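Local coordinates for fructosyl amine:oxygen oxidoreductase (Neosartorya fumigata, PDB 4WCT), which uses bound FAD to oxidise fructosyl amines with oxygen, a deglycating reaction that takes apart Amadori products, at residues A[89-94]-A[386-391]; A[95-100]-A[393-398]; A[85-90]-A[363-368]. All coordinates share one frame; numbering follows the deposited sequence.

How the contacts relate
Helix 86-102 runs through all three contacts. Its first turns serve contact 3, its middle contact 1 and its later turns contact 2. The second segments follow one another late in the chain. Segment 363-368 is the loop between strands 352-362 and 369-372. Segment 386-391 is in the loop after strand 379-383. Segment 393-398 lies on helix 393-404. Contact 1 lies between the others, its centre about 9 Å from that of contact 2 and about 8 Å from that of contact 3. The centres of contacts 2 and 3 are about 16 Å apart. Contact 1 holds residues of the FAD pocket, so the helix packs on a flavin-binding loop and on the segments near it.

Contact 1 of 3, residues A[89-94]-A[386-391]; sequences AAFSTF and SGNGAM. With FAD (flavin-adenine dinucleotide), chain C.
Phe91 points from helix 86-102 toward Asn388, and the end of its ring meets that side chain. CE1 and CZ of Phe91 do the touching, with Phe91 CZ 3.9 Å from Asn388 CB. The amide approaches the ring obliquely, with the two planes 53° apart. Asn388 was modelled in two conformers, so the finer detail of its amide is doubtful. Phe91 reaches out because CG stands anti to the backbone N (chi1 -170°). The other approach is looser: Phe91 CZ lies 4.5 Å from Met391 SD, an apolar touch also oblique to the ring. This helix side of the contact is thin, and Phe91 and Asn388 are both partly exposed.

The flavin side of the loop is far tighter. Segment 386-391 follows strand 379-383, in the mixed sheet that probably forms the Rossmann-type FAD-binding core, and leads into helix 393-404. It brings five successive residues, Gly387 to Met391, into the FAD pocket. Met391 N donates to FAD O2 at 2.8 Å, with an N-H...O angle of 164°. Ala390 N is also close to FAD O2, at 3.1 Å. Gly389 N gives a weak bond to FAD O3', on the ribityl chain, at 3.0 Å. Met391 bends at chi3, and its CE packs 3.4 Å from FAD O2. Ala390 CB lies 3.5 Å from FAD N1. Asp360 accepts from Gly387 N and is also hydrogen-bonded to FAD, which ties the start of the loop to the cofactor.

Contact 2 of 3, residues A[95-100]-A[393-398]; sequences TRAALK and MPTIGG
Ala97 and Ala98 of helix 86-102 meet Thr395 of helix 393-404, and these three residues make most of the contact. Thr95, at the start of segment 95-100, points away from the partner helix. Its OG1 is hydrogen-bonded to His76 ND1. Arg96 comes next and turns to the exposed side, where its NE forms a salt bridge with Glu78.

At Ala97 the helix faces its partner. The methyl CB of Ala97 lies 4.0 Å from Thr395 CG2. The same methyl group of Thr395 comes nearer to the backbone, with Thr395 CG2 3.4 Å from Ala97 O. Ala98 takes the other branch of the threonine. Thr395 OG1 lies 3.3 Å from Ala98 CA and 3.5 Å from Ala98 CB. Thr395 has OG1 between its backbone N and carbonyl carbon (chi1 39°), while CG2 sits beside the backbone N. Its two branches are thereby split between two consecutive alanines. The OG1 contacts with Ala98 are packing contacts; the hydroxyl also makes a weak hydrogen bond with Gln392 O in the turn before it. Ala98 O also has Pro394 CG near it, at 4.3 Å.

The small alanines permit a close helix pair. The axes of the two segments approach to 7.9 Å, at 122° between their N-to-C directions. The CA atoms of Ala98 and Thr395 are only 5.5 Å apart. Helix 393-404 is the one that follows the flavin-binding loop, and Ala98 itself is about 9 Å from FAD by its side chain.

Leu99 then points away, and the extended Lys100 leads its amine away from helix 393-404. Just beyond the segment, Ala101 and Trp102 also pack on Pro394.

Contact 3 of 3, residues A[85-90]-A[363-368]; sequences DPRSAA and TPDRAF
Arg87 lays its side chain across the bend at Asp365 and makes nearly all of this contact. Arg87 CD is 3.6 Å from Asp365 O, and that carbonyl oxygen lies over one face of the guanidinium. The two side chains run alongside one another, heading opposite ways, with the guanidinium and carboxylate planes 46° apart. Their opposite charges do not meet: Arg87 NE and Asp365 OD2 are 4.9 Å apart, so any attraction is probably modest. Lower down, Arg87 CG touches Ala367 CB at 4.2 Å. Arg87 is extended through its first two torsions and then bends at chi3 (64°), which swings the guanidinium over the carbonyl. A water lies at the edge of the guanidinium, in its plane. It accepts a weak bond from Arg87 NH1 and donates to Arg366 O, making a thin bridge across the contact.

The next shell fixes both partners. Asp365 OD1 accepts from Ala367 N at 3.0 Å, reached from above the carboxylate plane; this is an Asx turn. The same oxygen forms a salt bridge with Arg419, so the carboxylate has its main partner there. Thr363 OG1 lies very close to Ala367 O, at 2.5 Å, and the detail of this bond is doubtful. On the other side, Arg87 sits in the first turn of helix 86-102. Asp85 and Ser88 form a capping box there. Ser88 N donates to Asp85 OD1 at 2.9 Å, and Asp85 N donates back to Ser88 OG at 3.0 Å.

Farther out, the loop of 363-368 joins strands 352-362 and 369-372. Arg366 NH2 reaches Ser386 O, and Ser386 OG pairs with Thr363 N. Phe368 packs edge-to-face with both Phe94 and Trp36.

Contact 1 of 3, residues A[89-94]-A[386-391]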
loop_
_atom_site.group_PDB
_atom_site.type_symbol
_atom_site.label_atom_id
_atom_site.label_comp_id
_atom_site.label_asym_id
_atom_site.label_seq_id
_atom_site.Cartn_x
_atom_site.Cartn_y
_atom_site.Cartn_z
ATOM N N ALA A 89 18.114 2.743 4.023
ATOM C CA ALA A 89 18.797 3.094 2.799
ATOM C C ALA A 89 18.189 2.445 1.567
ATOM O O ALA A 89 18.063 3.100 0.512
ATOM C CB ALA A 89 20.272 2.741 2.882
ATOM N N ALA A 90 17.813 1.171 1.673
ATOM C CA ALA A 90 17.067 0.537 0.616
ATOM C C ALA A 90 15.731 1.240 0.364
ATOM O O ALA A 90 15.342 1.463 -0.773
ATOM C CB ALA A 90 16.860 -0.935 0.924
ATOM N N PHE A 91 15.010 1.576 1.425
ATOM C CA PHE A 91 13.731 2.240 1.241
ATOM C C PHE A 91 13.893 3.560 0.478
ATOM O O PHE A 91 13.116 3.853 -0.442
ATOM C CB PHE A 91 13.004 2.443 2.562
ATOM C CG PHE A 91 11.590 2.892 2.391
ATOM C CD1 PHE A 91 10.623 2.014 1.895
ATOM C CD2 PHE A 91 11.240 4.200 2.651
ATOM C CE1 PHE A 91 9.331 2.442 1.664
ATOM C CE2 PHE A 91 9.919 4.614 2.516
ATOM C CZ PHE A 91 8.980 3.748 1.980
ATOM N N SER A 92 14.924 4.322 0.827
ATOM C CA SER A 92 15.192 5.599 0.175
ATOM C C SER A 92 15.588 5.397 -1.276
ATOM O O SER A 92 15.275 6.232 -2.126
ATOM C CB SER A 92 16.309 6.350 0.886
ATOM O OG SER A 92 15.851 6.899 2.100
ATOM N N THR A 93 16.235 4.268 -1.568
ATOM C CA THR A 93 16.514 3.904 -2.971
ATOM C C THR A 93 15.228 3.678 -3.770
ATOM O O THR A 93 15.048 4.245 -4.870
ATOM C CB THR A 93 17.393 2.657 -3.043
ATOM O OG1 THR A 93 18.629 2.902 -2.364
ATOM C CG2 THR A 93 17.629 2.250 -4.486
ATOM N N PHE A 94 14.286 2.954 -3.170
ATOM C CA PHE A 94 12.962 2.769 -3.792
ATOM C C PHE A 94 12.254 4.107 -3.995
ATOM O O PHE A 94 11.783 4.402 -5.095
ATOM C CB PHE A 94 12.085 1.841 -2.967
ATOM C CG PHE A 94 12.451 0.389 -3.096
ATOM C CD1 PHE A 94 12.201 -0.298 -4.274
ATOM C CD2 PHE A 94 12.898 -0.323 -2.011
ATOM C CE1 PHE A 94 12.434 -1.654 -4.374
ATOM C CE2 PHE A 94 13.231 -1.659 -2.129
ATOM C CZ PHE A 94 12.930 -2.352 -3.288
ATOM N N SER A 386 3.623 -3.775 2.951
ATOM C CA SER A 386 3.955 -3.365 4.327
ATOM C C SER A 386 3.529 -1.908 4.610
ATOM O O SER A 386 4.148 -1.231 5.425
ATOM C CB SER A 386 5.442 -3.540 4.601
ATOM O OG SER A 386 5.821 -4.905 4.573
ATOM N N GLY A 387 2.479 -1.467 3.931
ATOM C CA GLY A 387 1.885 -0.168 4.161
ATOM C C GLY A 387 2.523 0.963 3.394
ATOM O O GLY A 387 2.164 2.118 3.601
ATOM N N ASN A 388 3.492 0.671 2.533
ATOM C CA ASN A 388 4.101 1.762 1.735
ATOM C C ASN A 388 4.455 1.313 0.327
ATOM O O ASN A 388 5.353 1.862 -0.341
ATOM C CB ASN A 388 5.317 2.382 2.423
ATOM C CG ASN A 388 6.220 1.356 3.052
ATOM O OD1 ASN A 388 6.661 0.416 2.395
ATOM N ND2 ASN A 388 6.558 1.568 4.328
ATOM N N GLY A 389 3.608 0.463 -0.199
ATOM C CA GLY A 389 3.752 -0.017 -1.560
ATOM C C GLY A 389 3.173 0.864 -2.659
ATOM O O GLY A 389 3.484 0.637 -3.824
ATOM N N ALA A 390 2.150 1.651 -2.350
ATOM C CA ALA A 390 1.403 2.342 -3.391
ATOM C C ALA A 390 2.229 3.456 -4.028
ATOM O O ALA A 390 2.226 3.634 -5.268
ATOM C CB ALA A 390 0.081 2.903 -2.859
ATOM N N MET A 391 3.004 4.159 -3.217
ATOM C CA MET A 391 3.868 5.215 -3.726
ATOM C C MET A 391 4.983 4.692 -4.632
ATOM O O MET A 391 5.569 5.465 -5.413
ATOM C CB MET A 391 4.454 6.057 -2.593
ATOM C CG MET A 391 5.521 5.345 -1.807
ATOM S SD MET A 391 6.228 6.296 -0.446
ATOM C CE MET A 391 4.933 6.184 0.774
HETATM P PA FAD C . -2.846 -4.720 -4.355
HETATM O O1A FAD C . -2.763 -3.326 -4.906
HETATM O O2A FAD C . -3.793 -5.046 -3.243
HETATM O O5B FAD C . -3.141 -5.656 -5.582
HETATM C C5B FAD C . -3.286 -7.070 -5.383
HETATM C C4B FAD C . -4.073 -7.628 -6.564
HETATM O O4B FAD C . -4.045 -9.091 -6.508
HETATM C C3B FAD C . -5.539 -7.210 -6.595
HETATM O O3B FAD C . -5.900 -6.583 -7.836
HETATM C C2B FAD C . -6.296 -8.526 -6.395
HETATM O O2B FAD C . -7.592 -8.585 -6.987
HETATM C C1B FAD C . -5.301 -9.550 -6.945
HETATM N N9A FAD C . -5.540 -10.902 -6.396
HETATM C C8A FAD C . -5.933 -11.231 -5.152
HETATM N N7A FAD C . -6.108 -12.569 -5.047
HETATM C C5A FAD C . -5.725 -13.090 -6.242
HETATM C C6A FAD C . -5.723 -14.425 -6.826
HETATM N N6A FAD C . -6.089 -15.493 -6.096
HETATM N N1A FAD C . -5.366 -14.527 -8.124
HETATM C C2A FAD C . -4.975 -13.487 -8.873
HETATM N N3A FAD C . -4.995 -12.227 -8.407
HETATM C C4A FAD C . -5.364 -12.000 -7.122
HETATM N N1 FAD C . 0.984 2.871 0.550
HETATM C C2 FAD C . 1.638 4.054 0.275
HETATM O O2 FAD C . 2.655 3.991 -0.413
HETATM N N3 FAD C . 1.130 5.235 0.638
HETATM C C4 FAD C . 0.032 5.331 1.417
HETATM O O4 FAD C . -0.473 6.423 1.797
HETATM C C4X FAD C . -0.693 4.123 1.769
HETATM N N5 FAD C . -1.817 4.178 2.532
HETATM C C5X FAD C . -2.594 3.056 2.627
HETATM C C6 FAD C . -3.864 3.111 3.194
HETATM C C7 FAD C . -4.591 1.950 3.376
HETATM C C7M FAD C . -5.972 2.045 3.918
HETATM C C8 FAD C . -4.041 0.672 2.905
HETATM C C8M FAD C . -4.790 -0.603 3.029
HETATM C C9 FAD C . -2.836 0.621 2.250
HETATM C C9A FAD C . -2.063 1.758 2.140
HETATM N N10 FAD C . -0.793 1.694 1.559
HETATM C C10 FAD C . -0.133 2.892 1.277
HETATM C "C1'" FAD C . -0.141 0.471 1.113
HETATM C "C2'" FAD C . -0.349 0.191 -0.367
HETATM O "O2'" FAD C . -1.736 0.355 -0.630
HETATM C "C3'" FAD C . 0.098 -1.248 -0.658
HETATM O "O3'" FAD C . 1.386 -1.488 -0.073
HETATM C "C4'" FAD C . 0.138 -1.536 -2.162
HETATM O "O4'" FAD C . -1.038 -1.014 -2.779
HETATM C "C5'" FAD C . 0.173 -3.048 -2.346
HETATM O "O5'" FAD C . 0.258 -3.334 -3.741
HETATM P P FAD C . 0.078 -4.848 -4.249
HETATM O O1P FAD C . 0.168 -4.834 -5.758
HETATM O O2P FAD C . 1.012 -5.700 -3.424
HETATM O O3P FAD C . -1.427 -5.198 -3.817
#

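Contact 2 of 3, residues A[95-100]-A[393-398]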
loop_
_atom_site.group_PDB
_atom_site.type_symbol
_atom_site.label_atom_id
_atom_site.label_comp_id
_atom_site.label_asym_id
_atom_site.label_seq_id
_atom_site.Cartn_x
_atom_site.Cartn_y
_atom_site.Cartn_z
ATOM N N THR A 95 12.161 4.916 -2.948
ATOM C CA THR A 95 11.396 6.192 -3.059
ATOM C C THR A 95 12.072 7.260 -3.910
ATOM O O THR A 95 11.408 8.076 -4.522
ATOM C CB THR A 95 10.988 6.787 -1.704
ATOM O OG1 THR A 95 12.120 7.039 -0.862
ATOM C CG2 THR A 95 10.040 5.818 -0.981
ATOM N N ARG A 96 13.392 7.231 -3.971
ATOM C CA ARG A 96 14.109 8.137 -4.852
ATOM C C ARG A 96 13.697 7.900 -6.282
ATOM O O ARG A 96 13.404 8.852 -7.039
ATOM C CB ARG A 96 15.623 7.929 -4.704
ATOM C CG ARG A 96 16.452 9.009 -5.370
ATOM C CD ARG A 96 17.941 8.733 -5.269
ATOM N NE ARG A 96 18.364 8.633 -3.877
ATOM C CZ ARG A 96 18.767 7.506 -3.292
ATOM N NH1 ARG A 96 19.040 6.425 -4.006
ATOM N NH2 ARG A 96 19.084 7.524 -2.015
ATOM N N ALA A 97 13.750 6.639 -6.686
ATOM C CA ALA A 97 13.345 6.256 -8.035
ATOM C C ALA A 97 11.876 6.592 -8.278
ATOM O O ALA A 97 11.483 7.059 -9.361
ATOM C CB ALA A 97 13.571 4.765 -8.255
ATOM N N ALA A 98 11.042 6.330 -7.281
ATOM C CA ALA A 98 9.621 6.553 -7.448
ATOM C C ALA A 98 9.360 8.035 -7.652
ATOM O O ALA A 98 8.549 8.404 -8.495
ATOM C CB ALA A 98 8.842 6.029 -6.242
ATOM N N LEU A 99 9.990 8.883 -6.842
ATOM C CA LEU A 99 9.748 10.315 -6.930
ATOM C C LEU A 99 10.102 10.803 -8.334
ATOM O O LEU A 99 9.386 11.609 -8.946
ATOM C CB LEU A 99 10.573 11.075 -5.878
ATOM C CG LEU A 99 10.436 12.607 -5.904
ATOM C CD1 LEU A 99 8.995 13.022 -5.634
ATOM C CD2 LEU A 99 11.359 13.247 -4.898
ATOM N N LYS A 100 11.278 10.417 -8.790
ATOM C CA LYS A 100 11.747 10.834 -10.113
ATOM C C LYS A 100 10.746 10.459 -11.186
ATOM O O LYS A 100 10.411 11.250 -12.075
ATOM C CB LYS A 100 13.111 10.200 -10.368
ATOM C CG LYS A 100 13.656 10.467 -11.763
ATOM C CD LYS A 100 15.098 9.964 -11.891
ATOM C CE LYS A 100 15.681 10.335 -13.257
ATOM N NZ LYS A 100 16.826 9.478 -13.667
ATOM N N MET A 393 4.429 2.719 -7.139
ATOM C CA MET A 393 3.772 2.245 -8.361
ATOM C C MET A 393 4.564 2.468 -9.650
ATOM O O MET A 393 4.595 1.584 -10.495
ATOM C CB MET A 393 2.378 2.832 -8.521
ATOM C CG MET A 393 1.529 2.082 -9.534
ATOM S SD MET A 393 -0.015 2.928 -9.929
ATOM C CE MET A 393 -0.805 2.872 -8.329
ATOM N N PRO A 394 5.143 3.679 -9.845
ATOM C CA PRO A 394 5.736 3.940 -11.170
ATOM C C PRO A 394 6.956 3.048 -11.453
ATOM O O PRO A 394 7.215 2.741 -12.621
ATOM C CB PRO A 394 6.182 5.396 -11.081
ATOM C CG PRO A 394 5.368 5.992 -9.979
ATOM C CD PRO A 394 5.206 4.867 -8.982
ATOM N N THR A 395 7.680 2.643 -10.417
ATOM C CA THR A 395 9.010 2.066 -10.552
ATOM C C THR A 395 9.107 0.652 -10.007
ATOM O O THR A 395 10.052 -0.048 -10.301
ATOM C CB THR A 395 10.063 2.952 -9.832
ATOM O OG1 THR A 395 9.505 3.448 -8.586
ATOM C CG2 THR A 395 10.434 4.109 -10.710
ATOM N N ILE A 396 8.122 0.228 -9.215
ATOM C CA ILE A 396 8.247 -1.083 -8.571
ATOM C C ILE A 396 8.304 -2.229 -9.601
ATOM O O ILE A 396 9.090 -3.175 -9.454
ATOM C CB ILE A 396 7.133 -1.311 -7.530
ATOM C CG1 ILE A 396 7.523 -2.473 -6.593
ATOM C CG2 ILE A 396 5.816 -1.535 -8.231
ATOM C CD1 ILE A 396 8.556 -2.115 -5.561
ATOM N N GLY A 397 7.599 -2.073 -10.717
ATOM C CA GLY A 397 7.700 -3.029 -11.799
ATOM C C GLY A 397 9.087 -3.119 -12.398
ATOM O O GLY A 397 9.465 -4.170 -12.910
ATOM N N GLY A 398 9.860 -2.027 -12.379
ATOM C CA GLY A 398 11.241 -2.119 -12.871
ATOM C C GLY A 398 12.132 -2.915 -11.938
ATOM O O GLY A 398 13.023 -3.633 -12.386
#

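Contact 3 of 3, residues A[85-90]-A[363-368]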
loop_
_atom_site.group_PDB
_atom_site.type_symbol
_atom_site.label_atom_id
_atom_site.label_comp_id
_atom_site.label_asym_id
_atom_site.label_seq_id
_atom_site.Cartn_x
_atom_site.Cartn_y
_atom_site.Cartn_z
ATOM N N ASP A 85 20.240 2.891 8.262
ATOM C CA ASP A 85 20.693 1.513 8.242
ATOM C C ASP A 85 20.366 0.899 6.891
ATOM O O ASP A 85 19.826 1.589 6.016
ATOM C CB ASP A 85 20.120 0.704 9.411
ATOM C CG ASP A 85 18.591 0.670 9.429
ATOM O OD1 ASP A 85 17.948 0.861 8.379
ATOM O OD2 ASP A 85 18.027 0.373 10.502
ATOM N N PRO A 86 20.911 -0.286 6.622
ATOM C CA PRO A 86 20.723 -0.795 5.274
ATOM C C PRO A 86 19.249 -0.836 4.833
ATOM O O PRO A 86 18.962 -0.668 3.637
ATOM C CB PRO A 86 21.322 -2.203 5.358
ATOM C CG PRO A 86 22.432 -2.057 6.380
ATOM C CD PRO A 86 21.881 -1.094 7.394
ATOM N N ARG A 87 18.349 -1.143 5.766
ATOM C CA ARG A 87 16.935 -1.215 5.451
ATOM C C ARG A 87 16.364 0.149 5.042
ATOM O O ARG A 87 15.636 0.257 4.047
ATOM C CB ARG A 87 16.143 -1.790 6.623
ATOM C CG ARG A 87 14.657 -1.906 6.331
ATOM C CD ARG A 87 13.919 -2.668 7.439
ATOM N NE ARG A 87 13.971 -1.959 8.708
ATOM C CZ ARG A 87 13.288 -0.849 8.992
ATOM N NH1 ARG A 87 12.432 -0.327 8.114
ATOM N NH2 ARG A 87 13.468 -0.249 10.165
ATOM N N SER A 88 16.641 1.187 5.811
ATOM C CA SER A 88 16.145 2.513 5.455
ATOM C C SER A 88 16.842 3.084 4.217
ATOM O O SER A 88 16.236 3.834 3.429
ATOM C CB SER A 88 16.280 3.483 6.654
ATOM O OG SER A 88 17.651 3.771 6.973
ATOM N N ALA A 89 18.114 2.743 4.023
ATOM C CA ALA A 89 18.797 3.094 2.799
ATOM C C ALA A 89 18.189 2.445 1.567
ATOM O O ALA A 89 18.063 3.100 0.512
ATOM C CB ALA A 89 20.272 2.741 2.882
ATOM N N ALA A 90 17.813 1.171 1.673
ATOM C CA ALA A 90 17.067 0.537 0.616
ATOM C C ALA A 90 15.731 1.240 0.364
ATOM O O ALA A 90 15.342 1.463 -0.773
ATOM C CB ALA A 90 16.860 -0.935 0.924
ATOM N N THR A 363 5.699 -7.692 6.064
ATOM C CA THR A 363 6.834 -8.560 6.373
ATOM C C THR A 363 7.270 -8.311 7.821
ATOM O O THR A 363 6.852 -7.336 8.450
ATOM C CB THR A 363 7.963 -8.258 5.409
ATOM O OG1 THR A 363 8.320 -6.882 5.542
ATOM C CG2 THR A 363 7.524 -8.599 3.969
ATOM N N PRO A 364 8.151 -9.171 8.366
ATOM C CA PRO A 364 8.565 -8.959 9.734
ATOM C C PRO A 364 9.268 -7.624 10.009
ATOM O O PRO A 364 9.162 -7.099 11.112
ATOM C CB PRO A 364 9.520 -10.138 9.984
ATOM C CG PRO A 364 9.001 -11.198 9.106
ATOM C CD PRO A 364 8.623 -10.465 7.836
ATOM N N ASP A 365 9.990 -7.084 9.027
ATOM C CA ASP A 365 10.649 -5.803 9.169
ATOM C C ASP A 365 10.049 -4.665 8.347
ATOM O O ASP A 365 10.592 -3.534 8.346
ATOM C CB ASP A 365 12.124 -5.970 8.852
ATOM C CG ASP A 365 12.399 -6.406 7.420
ATOM O OD1 ASP A 365 11.428 -6.584 6.630
ATOM O OD2 ASP A 365 13.619 -6.610 7.132
ATOM N N ARG A 366 8.942 -4.979 7.687
ATOM C CA ARG A 366 8.208 -4.079 6.820
ATOM C C ARG A 366 9.042 -3.552 5.654
ATOM O O ARG A 366 8.665 -2.561 5.021
ATOM C CB ARG A 366 7.549 -2.959 7.634
ATOM C CG ARG A 366 6.389 -3.488 8.469
ATOM C CD ARG A 366 5.638 -2.402 9.212
ATOM N NE ARG A 366 5.088 -1.418 8.309
ATOM C CZ ARG A 366 4.810 -0.162 8.653
ATOM N NH1 ARG A 366 4.919 0.233 9.914
ATOM N NH2 ARG A 366 4.326 0.677 7.745
ATOM N N ALA A 367 10.088 -4.292 5.270
ATOM C CA ALA A 367 10.678 -4.165 3.938
ATOM C C ALA A 367 9.975 -5.091 2.967
ATOM O O ALA A 367 9.293 -6.036 3.373
ATOM C CB ALA A 367 12.199 -4.406 3.976
ATOM N N PHE A 368 10.018 -4.728 1.686
ATOM C CA PHE A 368 9.381 -5.541 0.668
ATOM C C PHE A 368 10.002 -6.928 0.559
ATOM O O PHE A 368 11.036 -7.227 1.142
ATOM C CB PHE A 368 9.441 -4.854 -0.684
ATOM C CG PHE A 368 8.972 -3.394 -0.666
ATOM C CD1 PHE A 368 7.872 -2.999 0.116
ATOM C CD2 PHE A 368 9.571 -2.462 -1.502
ATOM C CE1 PHE A 368 7.456 -1.681 0.122
ATOM C CE2 PHE A 368 9.173 -1.123 -1.465
ATOM C CZ PHE A 368 8.118 -0.744 -0.646
HETATM O O HOH W 1 11.196 -0.487 4.931
#